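Local coordinates for protein Bm4233, isoform b (Brugia malayi, PDB 6ANY) that probably binds sterols and takes part in lipid transport as a secreted venom allergen-like protein of the CAP family, and is a vaccine candidate for lymphatic filariasis, at residues Glu90-Gly100 against Ile150-Leu160; Pro183-Thr192 against Ala196-Lys204. One frame throughout, in Å; residues are numbered along the deposited sequence.

Contact 1: residues Glu90-Gly100 against Ile150-Leu160; sequences ESVEKLRNTAG and IATNCDGGRTL
T152 ties E93 to R96 through a single hydroxyl. Its OG1 donates to the syn side of E93 OE2 at 2.7 Å, 18° out of the carboxylate plane, and accepts from R96 NH1 at 2.9 Å, in the plane of the guanidinium. With chi1 at 48°, OG1 sits between its own backbone N and carbonyl carbon, where both charged groups can reach it. R96 extends from CG to NE across the threonine, and CG2 of I150 lies over one guanidinium face, displaced toward the rim. R96 NH2 bonds to R7 O and also, at 3.0 Å, to a water that in turn donates to I150 O.

Backbone contacts join the opposite end of the interface. V92 N donates to G157 O at 3.0 Å, while S91 CA and R158 CA make CH...O contacts with G157 O and E90 O, respectively. An ST turn at S91, in which OG accepts from E93 N, lies next to these bonds.

Apolar contacts converge on L160. Its CB meets V92 CG2, CD2 meets L95 CB, and CD1 comes to 3.6 Å from A99 CB, which also touches I150 CD1 at 3.9 Å.

Strands 145-153 and 159-167 are the central pair of the mixed sheet, with Y86 of strand 80-87 pairing with L160. The start of helix 99-108 lies against I150 and L160 on those strands, while residues 90-92 meet the turn at 154-157, and Q12 of helix 10-28 bonds to R96 O and G100 N.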
ATOM      1  N   GLU A  90      19.777 -14.252 -12.552  1.00 28.48           N
ATOM      2  CA  GLU A  90      19.624 -13.817 -13.935  1.00 28.28           C
ATOM      3  C   GLU A  90      18.969 -12.403 -13.982  1.00 26.08           C
ATOM      4  O   GLU A  90      18.542 -11.844 -12.969  1.00 24.89           O
ATOM      5  CB  GLU A  90      18.643 -14.767 -14.643  1.00 32.86           C
ATOM      6  CG  GLU A  90      19.099 -16.208 -14.756  1.00 38.93           C
ATOM      7  CD  GLU A  90      17.988 -17.122 -15.256  1.00 44.73           C
ATOM      8  OE1 GLU A  90      16.972 -16.599 -15.833  1.00 38.55           O
ATOM      9  OE2 GLU A  90      18.152 -18.364 -15.064  1.00 47.45           O
ATOM     10  N   SER A  91      18.834 -11.878 -15.178  1.00 21.59           N
ATOM     11  CA  SER A  91      18.236 -10.586 -15.418  1.00 23.33           C
ATOM     12  C   SER A  91      16.817 -10.545 -14.897  1.00 22.62           C
ATOM     13  O   SER A  91      16.052 -11.475 -15.106  1.00 24.50           O
ATOM     14  CB  SER A  91      18.179 -10.264 -16.921  1.00 22.19           C
ATOM     15  OG  SER A  91      17.418  -9.072 -17.106  1.00 20.96           O
ATOM     16  N   VAL A  92      16.474  -9.448 -14.245  1.00 21.71           N
ATOM     17  CA  VAL A  92      15.096  -9.211 -13.762  1.00 20.86           C
ATOM     18  C   VAL A  92      14.211  -8.378 -14.692  1.00 21.44           C
ATOM     19  O   VAL A  92      13.132  -7.940 -14.282  1.00 21.50           O
ATOM     20  CB  VAL A  92      15.120  -8.619 -12.333  1.00 17.78           C
ATOM     21  CG1 VAL A  92      15.865  -9.603 -11.424  1.00 18.45           C
ATOM     22  CG2 VAL A  92      15.766  -7.252 -12.253  1.00 17.81           C
ATOM     23  N   GLU A  93      14.629  -8.161 -15.937  1.00 23.65           N
ATOM     24  CA  GLU A  93      13.895  -7.222 -16.834  1.00 25.16           C
ATOM     25  C   GLU A  93      12.502  -7.715 -17.096  1.00 22.98           C
ATOM     26  O   GLU A  93      11.558  -6.892 -17.233  1.00 24.50           O
ATOM     27  CB  GLU A  93      14.612  -6.944 -18.181  1.00 30.70           C
ATOM     28  CG  GLU A  93      15.534  -5.712 -18.270  1.00 35.73           C
ATOM     29  CD  GLU A  93      14.935  -4.403 -17.696  1.00 41.74           C
ATOM     30  OE1 GLU A  93      14.052  -3.825 -18.390  1.00 34.19           O
ATOM     31  OE2 GLU A  93      15.390  -3.961 -16.571  1.00 34.80           O
ATOM     32  N   LYS A  94      12.368  -9.032 -17.189  1.00 20.69           N
ATOM     33  CA  LYS A  94      11.076  -9.660 -17.316  1.00 23.44           C
ATOM     34  C   LYS A  94      10.128  -9.439 -16.107  1.00 22.17           C
ATOM     35  O   LYS A  94       8.916  -9.704 -16.234  1.00 23.19           O
ATOM     36  CB  LYS A  94      11.272 -11.154 -17.503  1.00 30.70           C
ATOM     37  CG  LYS A  94      12.083 -11.566 -18.731  1.00 38.22           C
ATOM     38  CD  LYS A  94      11.304 -12.412 -19.747  1.00 42.70           C
ATOM     39  CE  LYS A  94      12.025 -12.475 -21.115  1.00 44.16           C
ATOM     40  NZ  LYS A  94      13.048 -13.572 -21.286  1.00 40.70           N
ATOM     41  N   LEU A  95      10.672  -9.058 -14.935  1.00 17.81           N
ATOM     42  CA  LEU A  95       9.889  -8.867 -13.743  1.00 16.69           C
ATOM     43  C   LEU A  95       9.501  -7.440 -13.556  1.00 16.44           C
ATOM     44  O   LEU A  95       8.700  -7.164 -12.656  1.00 16.10           O
ATOM     45  CB  LEU A  95      10.618  -9.376 -12.472  1.00 17.66           C
ATOM     46  CG  LEU A  95      11.201 -10.795 -12.514  1.00 17.58           C
ATOM     47  CD1 LEU A  95      12.017 -11.034 -11.278  1.00 17.35           C
ATOM     48  CD2 LEU A  95      10.081 -11.822 -12.682  1.00 16.81           C
ATOM     49  N   ARG A  96       9.984  -6.525 -14.409  1.00 15.92           N
ATOM     50  CA  ARG A  96       9.699  -5.122 -14.176  1.00 16.37           C
ATOM     51  C   ARG A  96       8.243  -4.756 -14.273  1.00 16.43           C
ATOM     52  O   ARG A  96       7.782  -3.919 -13.494  1.00 15.67           O
ATOM     53  CB  ARG A  96      10.477  -4.244 -15.138  1.00 17.40           C
ATOM     54  CG  ARG A  96      10.581  -2.817 -14.699  1.00 17.99           C
ATOM     55  CD  ARG A  96      11.334  -1.966 -15.730  1.00 19.47           C
ATOM     56  NE  ARG A  96      11.179  -0.565 -15.351  1.00 19.08           N
ATOM     57  CZ  ARG A  96      11.959   0.154 -14.552  1.00 17.25           C
ATOM     58  NH1 ARG A  96      13.060  -0.332 -14.035  1.00 17.06           N
ATOM     59  NH2 ARG A  96      11.601   1.398 -14.272  1.00 17.96           N
ATOM     60  N   ASN A  97       7.549  -5.333 -15.259  1.00 16.78           N
ATOM     61  CA  ASN A  97       6.181  -4.996 -15.554  1.00 18.22           C
ATOM     62  C   ASN A  97       5.167  -5.456 -14.448  1.00 17.91           C
ATOM     63  O   ASN A  97       4.101  -4.904 -14.353  1.00 22.78           O
ATOM     64  CB  ASN A  97       5.776  -5.400 -17.019  1.00 17.62           C
ATOM     65  CG  ASN A  97       5.707  -6.906 -17.270  1.00 17.83           C
ATOM     66  OD1 ASN A  97       5.488  -7.730 -16.365  1.00 18.10           O
ATOM     67  ND2 ASN A  97       5.897  -7.289 -18.564  1.00 19.28           N
ATOM     68  N   THR A  98       5.514  -6.449 -13.639  1.00 15.71           N
ATOM     69  CA  THR A  98       4.748  -6.824 -12.472  1.00 14.84           C
ATOM     70  C   THR A  98       5.459  -6.468 -11.166  1.00 13.77           C
ATOM     71  O   THR A  98       5.147  -7.019 -10.095  1.00 15.07           O
ATOM     72  CB  THR A  98       4.517  -8.341 -12.472  1.00 16.61           C
ATOM     73  OG1 THR A  98       5.785  -9.001 -12.570  1.00 17.42           O
ATOM     74  CG2 THR A  98       3.616  -8.763 -13.674  1.00 17.70           C
ATOM     75  N   ALA A  99       6.445  -5.578 -11.187  1.00 12.50           N
ATOM     76  CA  ALA A  99       7.174  -5.324  -9.909  1.00 11.65           C
ATOM     77  C   ALA A  99       6.258  -4.801  -8.807  1.00 11.78           C
ATOM     78  O   ALA A  99       6.308  -5.304  -7.669  1.00 10.80           O
ATOM     79  CB  ALA A  99       8.297  -4.377 -10.114  1.00 10.98           C
ATOM     80  N   GLY A 100       5.410  -3.810  -9.142  1.00 12.75           N
ATOM     81  CA  GLY A 100       4.535  -3.174  -8.156  1.00 13.79           C
ATOM     82  C   GLY A 100       3.524  -4.094  -7.549  1.00 13.39           C
ATOM     83  O   GLY A 100       3.328  -4.090  -6.342  1.00 13.74           O
ATOM     84  N   ILE A 150      10.666   2.151  -9.189  1.00 13.59           N
ATOM     85  CA  ILE A 150      11.211   0.838  -9.475  1.00 14.81           C
ATOM     86  C   ILE A 150      12.594   0.918 -10.098  1.00 14.02           C
ATOM     87  O   ILE A 150      12.871   1.750 -11.018  1.00 13.99           O
ATOM     88  CB  ILE A 150      10.253   0.112 -10.433  1.00 16.32           C
ATOM     89  CG1 ILE A 150       8.942  -0.206  -9.706  1.00 17.92           C
ATOM     90  CG2 ILE A 150      10.872  -1.189 -10.923  1.00 16.03           C
ATOM     91  CD1 ILE A 150       7.792  -0.587 -10.661  1.00 18.43           C
ATOM     92  N   ALA A 151      13.445   0.007  -9.676  1.00 14.50           N
ATOM     93  CA  ALA A 151      14.818  -0.098 -10.214  1.00 14.82           C
ATOM     94  C   ALA A 151      15.080  -1.527 -10.575  1.00 15.96           C
ATOM     95  O   ALA A 151      14.928  -2.376  -9.743  1.00 18.52           O
ATOM     96  CB  ALA A 151      15.836   0.368  -9.191  1.00 13.97           C
ATOM     97  N   THR A 152      15.508  -1.790 -11.798  1.00 16.75           N
ATOM     98  CA  THR A 152      15.908  -3.126 -12.222  1.00 17.60           C
ATOM     99  C   THR A 152      17.314  -3.244 -12.735  1.00 16.06           C
ATOM    100  O   THR A 152      17.683  -4.273 -13.315  1.00 16.48           O
ATOM    101  CB  THR A 152      14.956  -3.626 -13.330  1.00 17.71           C
ATOM    102  OG1 THR A 152      14.790  -2.617 -14.346  1.00 18.56           O
ATOM    103  CG2 THR A 152      13.635  -3.964 -12.730  1.00 17.81           C
ATOM    104  N   ASN A 153      18.094  -2.205 -12.527  1.00 16.52           N
ATOM    105  CA  ASN A 153      19.519  -2.195 -12.902  1.00 16.67           C
ATOM    106  C   ASN A 153      20.422  -2.613 -11.773  1.00 16.23           C
ATOM    107  O   ASN A 153      21.617  -2.814 -12.000  1.00 16.33           O
ATOM    108  CB  ASN A 153      19.994  -0.822 -13.349  1.00 17.10           C
ATOM    109  CG  ASN A 153      19.820   0.185 -12.267  1.00 16.30           C
ATOM    110  OD1 ASN A 153      18.686   0.475 -11.920  1.00 16.33           O
ATOM    111  ND2 ASN A 153      20.903   0.718 -11.732  1.00 15.91           N
ATOM    112  N   CYS A 154      19.853  -2.784 -10.574  1.00 16.66           N
ATOM    113  CA  CYS A 154      20.603  -3.138  -9.359  1.00 16.32           C
ATOM    114  C   CYS A 154      21.351  -4.456  -9.546  1.00 17.51           C
ATOM    115  O   CYS A 154      20.852  -5.370 -10.237  1.00 15.37           O
ATOM    116  CB  CYS A 154      19.628  -3.216  -8.223  1.00 16.98           C
ATOM    117  SG  CYS A 154      18.551  -1.718  -8.044  1.00 18.65           S
ATOM    118  N   ASP A 155      22.569  -4.533  -8.999  1.00 20.39           N
ATOM    119  CA  ASP A 155      23.415  -5.733  -9.108  1.00 20.51           C
ATOM    120  C   ASP A 155      23.570  -6.278 -10.502  1.00 20.07           C
ATOM    121  O   ASP A 155      23.203  -7.425 -10.798  1.00 20.41           O
ATOM    122  CB  ASP A 155      22.820  -6.852  -8.218  1.00 22.18           C
ATOM    123  CG  ASP A 155      22.920  -6.517  -6.754  1.00 23.85           C
ATOM    124  OD1 ASP A 155      23.887  -5.854  -6.402  1.00 26.29           O
ATOM    125  OD2 ASP A 155      22.024  -6.855  -5.955  1.00 31.67           O
ATOM    126  N   GLY A 156      24.036  -5.441 -11.384  1.00 18.54           N
ATOM    127  CA  GLY A 156      24.167  -5.813 -12.764  1.00 17.36           C
ATOM    128  C   GLY A 156      22.898  -6.228 -13.481  1.00 18.74           C
ATOM    129  O   GLY A 156      22.972  -7.109 -14.355  1.00 19.17           O
ATOM    130  N   GLY A 157      21.742  -5.641 -13.104  1.00 17.45           N
ATOM    131  CA  GLY A 157      20.444  -6.065 -13.629  1.00 16.95           C
ATOM    132  C   GLY A 157      19.841  -7.326 -13.028  1.00 16.76           C
ATOM    133  O   GLY A 157      18.918  -7.907 -13.601  1.00 17.57           O
ATOM    134  N   ARG A 158      20.341  -7.767 -11.879  1.00 16.71           N
ATOM    135  CA  ARG A 158      19.930  -9.055 -11.319  1.00 17.74           C
ATOM    136  C   ARG A 158      19.096  -8.908 -10.062  1.00 16.59           C
ATOM    137  O   ARG A 158      18.642  -9.913  -9.501  1.00 15.51           O
ATOM    138  CB  ARG A 158      21.144  -9.951 -11.057  1.00 21.25           C
ATOM    139  CG  ARG A 158      21.726 -10.525 -12.324  1.00 25.03           C
ATOM    140  CD  ARG A 158      23.106 -11.100 -12.059  1.00 32.24           C
ATOM    141  NE  ARG A 158      23.561 -11.965 -13.172  1.00 36.71           N
ATOM    142  CZ  ARG A 158      24.366 -11.603 -14.186  1.00 42.33           C
ATOM    143  NH1 ARG A 158      24.860 -10.361 -14.338  1.00 41.43           N
ATOM    144  NH2 ARG A 158      24.704 -12.526 -15.078  1.00 47.58           N
ATOM    145  N   THR A 159      18.892  -7.674  -9.648  1.00 15.47           N
ATOM    146  CA  THR A 159      18.105  -7.346  -8.502  1.00 17.74           C
ATOM    147  C   THR A 159      17.053  -6.282  -8.822  1.00 16.01           C
ATOM    148  O   THR A 159      17.333  -5.275  -9.453  1.00 14.45           O
ATOM    149  CB  THR A 159      19.032  -6.918  -7.340  1.00 20.58           C
ATOM    150  OG1 THR A 159      19.756  -8.081  -6.926  1.00 22.49           O
ATOM    151  CG2 THR A 159      18.252  -6.384  -6.148  1.00 20.90           C
ATOM    152  N   LEU A 160      15.831  -6.552  -8.391  1.00 16.10           N
ATOM    153  CA  LEU A 160      14.723  -5.664  -8.577  1.00 15.83           C
ATOM    154  C   LEU A 160      14.389  -5.073  -7.265  1.00 15.04           C
ATOM    155  O   LEU A 160      14.279  -5.809  -6.292  1.00 12.46           O
ATOM    156  CB  LEU A 160      13.529  -6.396  -9.118  1.00 18.32           C
ATOM    157  CG  LEU A 160      12.098  -5.987  -8.760  1.00 21.41           C
ATOM    158  CD1 LEU A 160      11.781  -4.613  -9.338  1.00 24.56           C
ATOM    159  CD2 LEU A 160      11.124  -6.989  -9.379  1.00 23.97           C
TER
HETATM  160  O   HOH W   1      17.237  -5.652 -15.681  1.00 25.64           O
HETATM  161  O   HOH W   2      16.321   0.367 -13.387  1.00 19.51           O
HETATM  162  O   HOH W   3      14.156   2.571 -13.337  1.00 26.02           O

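Contact 2: residues Pro183-Thr192 against Ala196-Lys204; sequences PCKTDSDCNT and AKKSGLCRK. With SO4 (sulfate ion), chain D.
R203, whose backbone oxygen bonds to T192, sets its guanidinium beside A196, in the short hairpin formed by strands 195-196 and 201-202. A196 CB lies over one face, 3.5 Å above the plane and toward the rim, and O2 of a sulfate ion meets the edge, 2.8 Å from R203 NH2. The carboxylate of D189 is the second flat group: its OD2 accepts from K185 N on the anti lone pair at 3.0 Å and from T186 N above the plane, gripping the turn that follows C184.

The hairpin carries a G1 beta bulge, with G200 and L201 both facing A196, and G200 taking a positive phi of 79°. Its turn forms an anion site: the backbone N atoms of K197 and K198 join R203 in binding the sulfate, which probably came from the crystallisation liquor.

Bonds to the neighbouring loop flank the hairpin. The K197 chain, extended as far as CE, reaches K185 O with NZ at 2.7 Å, in the carbonyl plane and on a lone pair, and a water bridges C184 O to K197 O. C184 N makes a weak bond to G200 O. At the other end T192 OG1 donates to R203 O at 2.9 Å, while T192 CG2 rests on K204 CD.

Two disulfides, C184-C195 and C190-C202, staple this cysteine-rich C-terminal region, which packs through L201 and P183 on helix 10-28. They lie close together: C184 SG is 4.1 Å from C202 SG, and the C190-C202 bridge has a chi3 of -81°.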
ATOM      1  N   PRO A 183     -19.026  -0.832   4.355  1.00 19.45           N
ATOM      2  CA  PRO A 183     -18.596  -0.131   3.159  1.00 20.40           C
ATOM      3  C   PRO A 183     -19.682   0.820   2.619  1.00 20.89           C
ATOM      4  O   PRO A 183     -20.860   0.518   2.692  1.00 21.49           O
ATOM      5  CB  PRO A 183     -18.289  -1.270   2.191  1.00 20.65           C
ATOM      6  CG  PRO A 183     -17.947  -2.419   3.086  1.00 19.78           C
ATOM      7  CD  PRO A 183     -18.961  -2.290   4.149  1.00 21.36           C
ATOM      8  N   CYS A 184     -19.270   1.958   2.078  1.00 20.25           N
ATOM      9  CA  CYS A 184     -20.212   2.949   1.599  1.00 19.84           C
ATOM     10  C   CYS A 184     -21.057   2.409   0.384  1.00 19.88           C
ATOM     11  O   CYS A 184     -20.550   1.691  -0.534  1.00 17.36           O
ATOM     12  CB  CYS A 184     -19.470   4.227   1.213  1.00 20.39           C
ATOM     13  SG  CYS A 184     -18.436   4.102  -0.277  1.00 21.39           S
ATOM     14  N   LYS A 185     -22.340   2.721   0.441  1.00 19.07           N
ATOM     15  CA  LYS A 185     -23.297   2.419  -0.593  1.00 22.31           C
ATOM     16  C   LYS A 185     -23.741   3.671  -1.339  1.00 21.40           C
ATOM     17  O   LYS A 185     -24.194   3.569  -2.471  1.00 18.25           O
ATOM     18  CB  LYS A 185     -24.504   1.722   0.002  1.00 24.68           C
ATOM     19  CG  LYS A 185     -24.249   0.240   0.255  1.00 28.73           C
ATOM     20  CD  LYS A 185     -24.870  -0.225   1.569  1.00 36.45           C
ATOM     21  CE  LYS A 185     -26.336  -0.469   1.483  1.00 41.47           C
ATOM     22  NZ  LYS A 185     -26.598  -1.930   1.468  1.00 48.99           N
ATOM     23  N   THR A 186     -23.625   4.822  -0.677  1.00 18.13           N
ATOM     24  CA  THR A 186     -24.013   6.052  -1.263  1.00 17.71           C
ATOM     25  C   THR A 186     -23.092   7.173  -0.765  1.00 17.67           C
ATOM     26  O   THR A 186     -22.435   7.026   0.245  1.00 16.24           O
ATOM     27  CB  THR A 186     -25.506   6.365  -0.928  1.00 17.49           C
ATOM     28  OG1 THR A 186     -25.817   7.553  -1.614  1.00 16.73           O
ATOM     29  CG2 THR A 186     -25.749   6.622   0.538  1.00 17.54           C
ATOM     30  N   ASP A 187     -23.084   8.322  -1.439  1.00 17.27           N
ATOM     31  CA  ASP A 187     -22.132   9.385  -1.049  1.00 16.09           C
ATOM     32  C   ASP A 187     -22.182   9.839   0.381  1.00 16.85           C
ATOM     33  O   ASP A 187     -21.123  10.162   0.992  1.00 17.17           O
ATOM     34  CB  ASP A 187     -22.250  10.610  -1.978  1.00 17.09           C
ATOM     35  CG  ASP A 187     -21.846  10.298  -3.456  1.00 16.86           C
ATOM     36  OD1 ASP A 187     -21.063   9.354  -3.691  1.00 18.32           O
ATOM     37  OD2 ASP A 187     -22.273  11.014  -4.378  1.00 17.05           O
ATOM     38  N   SER A 188     -23.390   9.925   0.920  1.00 16.06           N
ATOM     39  CA  SER A 188     -23.631  10.459   2.245  1.00 16.01           C
ATOM     40  C   SER A 188     -23.069   9.557   3.343  1.00 17.87           C
ATOM     41  O   SER A 188     -22.841  10.023   4.449  1.00 18.38           O
ATOM     42  CB  SER A 188     -25.145  10.702   2.478  1.00 16.02           C
ATOM     43  OG  SER A 188     -25.854   9.492   2.418  1.00 16.78           O
ATOM     44  N   ASP A 189     -22.847   8.281   3.023  1.00 17.52           N
ATOM     45  CA  ASP A 189     -22.185   7.348   3.912  1.00 18.80           C
ATOM     46  C   ASP A 189     -20.736   7.717   4.163  1.00 18.81           C
ATOM     47  O   ASP A 189     -20.185   7.350   5.184  1.00 20.16           O
ATOM     48  CB  ASP A 189     -22.179   5.916   3.338  1.00 19.26           C
ATOM     49  CG  ASP A 189     -23.545   5.255   3.343  1.00 18.91           C
ATOM     50  OD1 ASP A 189     -24.501   5.658   4.093  1.00 17.18           O
ATOM     51  OD2 ASP A 189     -23.627   4.301   2.576  1.00 18.75           O
ATOM     52  N   CYS A 190     -20.111   8.403   3.237  1.00 18.57           N
ATOM     53  CA  CYS A 190     -18.703   8.719   3.377  1.00 20.60           C
ATOM     54  C   CYS A 190     -18.481  10.017   4.091  1.00 21.52           C
ATOM     55  O   CYS A 190     -19.134  10.975   3.794  1.00 23.52           O
ATOM     56  CB  CYS A 190     -18.030   8.783   2.017  1.00 20.14           C
ATOM     57  SG  CYS A 190     -17.982   7.170   1.213  1.00 23.06           S
ATOM     58  N   ASN A 191     -17.485  10.141   4.954  1.00 21.98           N
ATOM     59  CA  ASN A 191     -17.259  11.482   5.490  1.00 25.31           C
ATOM     60  C   ASN A 191     -16.758  12.353   4.328  1.00 22.48           C
ATOM     61  O   ASN A 191     -17.098  13.534   4.273  1.00 18.66           O
ATOM     62  CB  ASN A 191     -16.253  11.536   6.633  1.00 28.78           C
ATOM     63  CG  ASN A 191     -16.676  10.724   7.809  1.00 39.71           C
ATOM     64  OD1 ASN A 191     -17.860  10.595   8.095  1.00 30.79           O
ATOM     65  ND2 ASN A 191     -15.705  10.159   8.502  1.00 29.26           N
ATOM     66  N   THR A 192     -15.934  11.820   3.411  1.00 19.37           N
ATOM     67  CA  THR A 192     -15.543  12.704   2.306  1.00 17.65           C
ATOM     68  C   THR A 192     -16.719  13.120   1.430  1.00 16.93           C
ATOM     69  O   THR A 192     -16.571  13.994   0.568  1.00 15.59           O
ATOM     70  CB  THR A 192     -14.595  11.929   1.341  1.00 16.51           C
ATOM     71  OG1 THR A 192     -15.278  10.793   0.829  1.00 15.11           O
ATOM     72  CG2 THR A 192     -13.348  11.481   2.053  1.00 17.36           C
ATOM     73  N   ALA A 196     -17.309   5.503  -3.911  1.00 18.78           N
ATOM     74  CA  ALA A 196     -17.117   4.677  -5.062  1.00 18.47           C
ATOM     75  C   ALA A 196     -17.927   3.441  -4.810  1.00 18.65           C
ATOM     76  O   ALA A 196     -17.511   2.579  -4.032  1.00 19.26           O
ATOM     77  CB  ALA A 196     -15.667   4.328  -5.195  1.00 21.73           C
ATOM     78  N   LYS A 197     -19.103   3.372  -5.412  1.00 20.62           N
ATOM     79  CA  LYS A 197     -20.123   2.377  -5.075  1.00 22.41           C
ATOM     80  C   LYS A 197     -19.684   0.937  -5.491  1.00 22.66           C
ATOM     81  O   LYS A 197     -19.976   0.007  -4.768  1.00 18.90           O
ATOM     82  CB  LYS A 197     -21.466   2.763  -5.692  1.00 26.25           C
ATOM     83  CG  LYS A 197     -22.652   1.849  -5.361  1.00 29.74           C
ATOM     84  CD  LYS A 197     -23.989   2.477  -5.823  1.00 31.94           C
ATOM     85  CE  LYS A 197     -25.218   1.680  -5.368  1.00 36.04           C
ATOM     86  NZ  LYS A 197     -25.230   1.538  -3.880  1.00 41.51           N
ATOM     87  N   LYS A 198     -19.015   0.787  -6.630  1.00 21.08           N
ATOM     88  CA  LYS A 198     -18.518  -0.506  -7.044  1.00 26.32           C
ATOM     89  C   LYS A 198     -17.593  -1.121  -6.023  1.00 22.94           C
ATOM     90  O   LYS A 198     -17.722  -2.292  -5.743  1.00 20.70           O
ATOM     91  CB  LYS A 198     -17.773  -0.468  -8.394  1.00 34.03           C
ATOM     92  CG  LYS A 198     -18.679  -0.626  -9.612  1.00 42.84           C
ATOM     93  CD  LYS A 198     -17.869  -0.503 -10.901  1.00 49.15           C
ATOM     94  CE  LYS A 198     -17.403   0.936 -11.162  1.00 53.76           C
ATOM     95  NZ  LYS A 198     -18.232   1.616 -12.201  1.00 55.93           N
ATOM     96  N   SER A 199     -16.712  -0.322  -5.437  1.00 19.85           N
ATOM     97  CA  SER A 199     -15.749  -0.861  -4.499  1.00 18.74           C
ATOM     98  C   SER A 199     -16.189  -0.720  -3.054  1.00 17.07           C
ATOM     99  O   SER A 199     -15.675  -1.409  -2.192  1.00 17.22           O
ATOM    100  CB  SER A 199     -14.382  -0.210  -4.743  1.00 17.22           C
ATOM    101  OG  SER A 199     -14.412   1.157  -4.499  1.00 17.13           O
ATOM    102  N   GLY A 200     -17.081   0.229  -2.751  1.00 16.49           N
ATOM    103  CA  GLY A 200     -17.458   0.514  -1.366  1.00 14.16           C
ATOM    104  C   GLY A 200     -16.398   1.370  -0.677  1.00 14.63           C
ATOM    105  O   GLY A 200     -16.385   1.513   0.536  1.00 14.37           O
ATOM    106  N   LEU A 201     -15.480   1.966  -1.427  1.00 14.97           N
ATOM    107  CA  LEU A 201     -14.441   2.828  -0.840  1.00 14.58           C
ATOM    108  C   LEU A 201     -14.798   4.261  -1.053  1.00 15.01           C
ATOM    109  O   LEU A 201     -15.452   4.591  -2.030  1.00 14.36           O
ATOM    110  CB  LEU A 201     -13.084   2.569  -1.523  1.00 16.00           C
ATOM    111  CG  LEU A 201     -12.482   1.164  -1.545  1.00 15.28           C
ATOM    112  CD1 LEU A 201     -11.345   1.112  -2.535  1.00 16.30           C
ATOM    113  CD2 LEU A 201     -11.975   0.764  -0.206  1.00 15.01           C
ATOM    114  N   CYS A 202     -14.387   5.117  -0.122  1.00 15.43           N
ATOM    115  CA  CYS A 202     -14.668   6.544  -0.176  1.00 16.35           C
ATOM    116  C   CYS A 202     -13.642   7.271  -0.979  1.00 15.60           C
ATOM    117  O   CYS A 202     -12.451   7.001  -0.859  1.00 17.28           O
ATOM    118  CB  CYS A 202     -14.767   7.158   1.237  1.00 18.75           C
ATOM    119  SG  CYS A 202     -16.111   6.403   2.188  1.00 23.17           S
ATOM    120  N   ARG A 203     -14.088   8.195  -1.811  1.00 15.13           N
ATOM    121  CA  ARG A 203     -13.220   8.941  -2.712  1.00 15.36           C
ATOM    122  C   ARG A 203     -12.665  10.202  -2.047  1.00 17.44           C
ATOM    123  O   ARG A 203     -13.369  10.909  -1.332  1.00 16.91           O
ATOM    124  CB  ARG A 203     -13.984   9.345  -3.944  1.00 14.51           C
ATOM    125  CG  ARG A 203     -14.332   8.209  -4.877  1.00 14.70           C
ATOM    126  CD  ARG A 203     -14.777   8.712  -6.219  1.00 13.95           C
ATOM    127  NE  ARG A 203     -15.273   7.600  -7.067  1.00 15.10           N
ATOM    128  CZ  ARG A 203     -14.474   6.824  -7.824  1.00 16.29           C
ATOM    129  NH1 ARG A 203     -13.174   7.045  -7.845  1.00 16.95           N
ATOM    130  NH2 ARG A 203     -14.934   5.866  -8.594  1.00 16.89           N
ATOM    131  N   LYS A 204     -11.386  10.470  -2.276  1.00 19.80           N
ATOM    132  CA  LYS A 204     -10.699  11.636  -1.729  1.00 22.54           C
ATOM    133  C   LYS A 204      -9.638  12.075  -2.710  1.00 23.92           C
ATOM    134  O   LYS A 204      -8.724  11.312  -3.003  1.00 28.87           O
ATOM    135  CB  LYS A 204     -10.077  11.320  -0.379  1.00 22.10           C
ATOM    136  CG  LYS A 204      -9.554  12.601   0.309  1.00 23.51           C
ATOM    137  CD  LYS A 204     -10.014  12.631   1.734  1.00 26.57           C
ATOM    138  CE  LYS A 204      -8.943  13.046   2.705  1.00 28.81           C
ATOM    139  NZ  LYS A 204      -8.490  14.390   2.337  1.00 31.40           N
TER
HETATM  140  S   SO4 D 307     -18.666   4.349  -8.843  1.00 35.19           S
HETATM  141  O1  SO4 D 307     -18.689   4.701 -10.274  1.00 38.85           O
HETATM  142  O2  SO4 D 307     -17.255   4.365  -8.453  1.00 35.15           O
HETATM  143  O3  SO4 D 307     -19.403   5.266  -7.933  1.00 32.26           O
HETATM  144  O4  SO4 D 307     -19.122   2.950  -8.767  1.00 39.49           O
HETATM  145  O   HOH W   4     -21.014  -0.214  -2.260  1.00 16.73           O

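Contacts 1 and 2 lie on opposite sides of the chain's centre, with their own centres 37 Å apart and their nearest atoms about 16 Å apart, and they do not touch. Contact 1 closes before contact 2 opens along the chain. Helix 10-28 relates them: Q12 near its start bonds to segment 90-100, whereas S25 and I28 near its end meet residues 196-204 and P183. Contact 1 belongs to the CAP core and holds one half of the C66-C154 disulfide; contact 2 belongs to the disulfide-rich C-terminal region. A sulfate ion sits at the hairpin turn of contact 2.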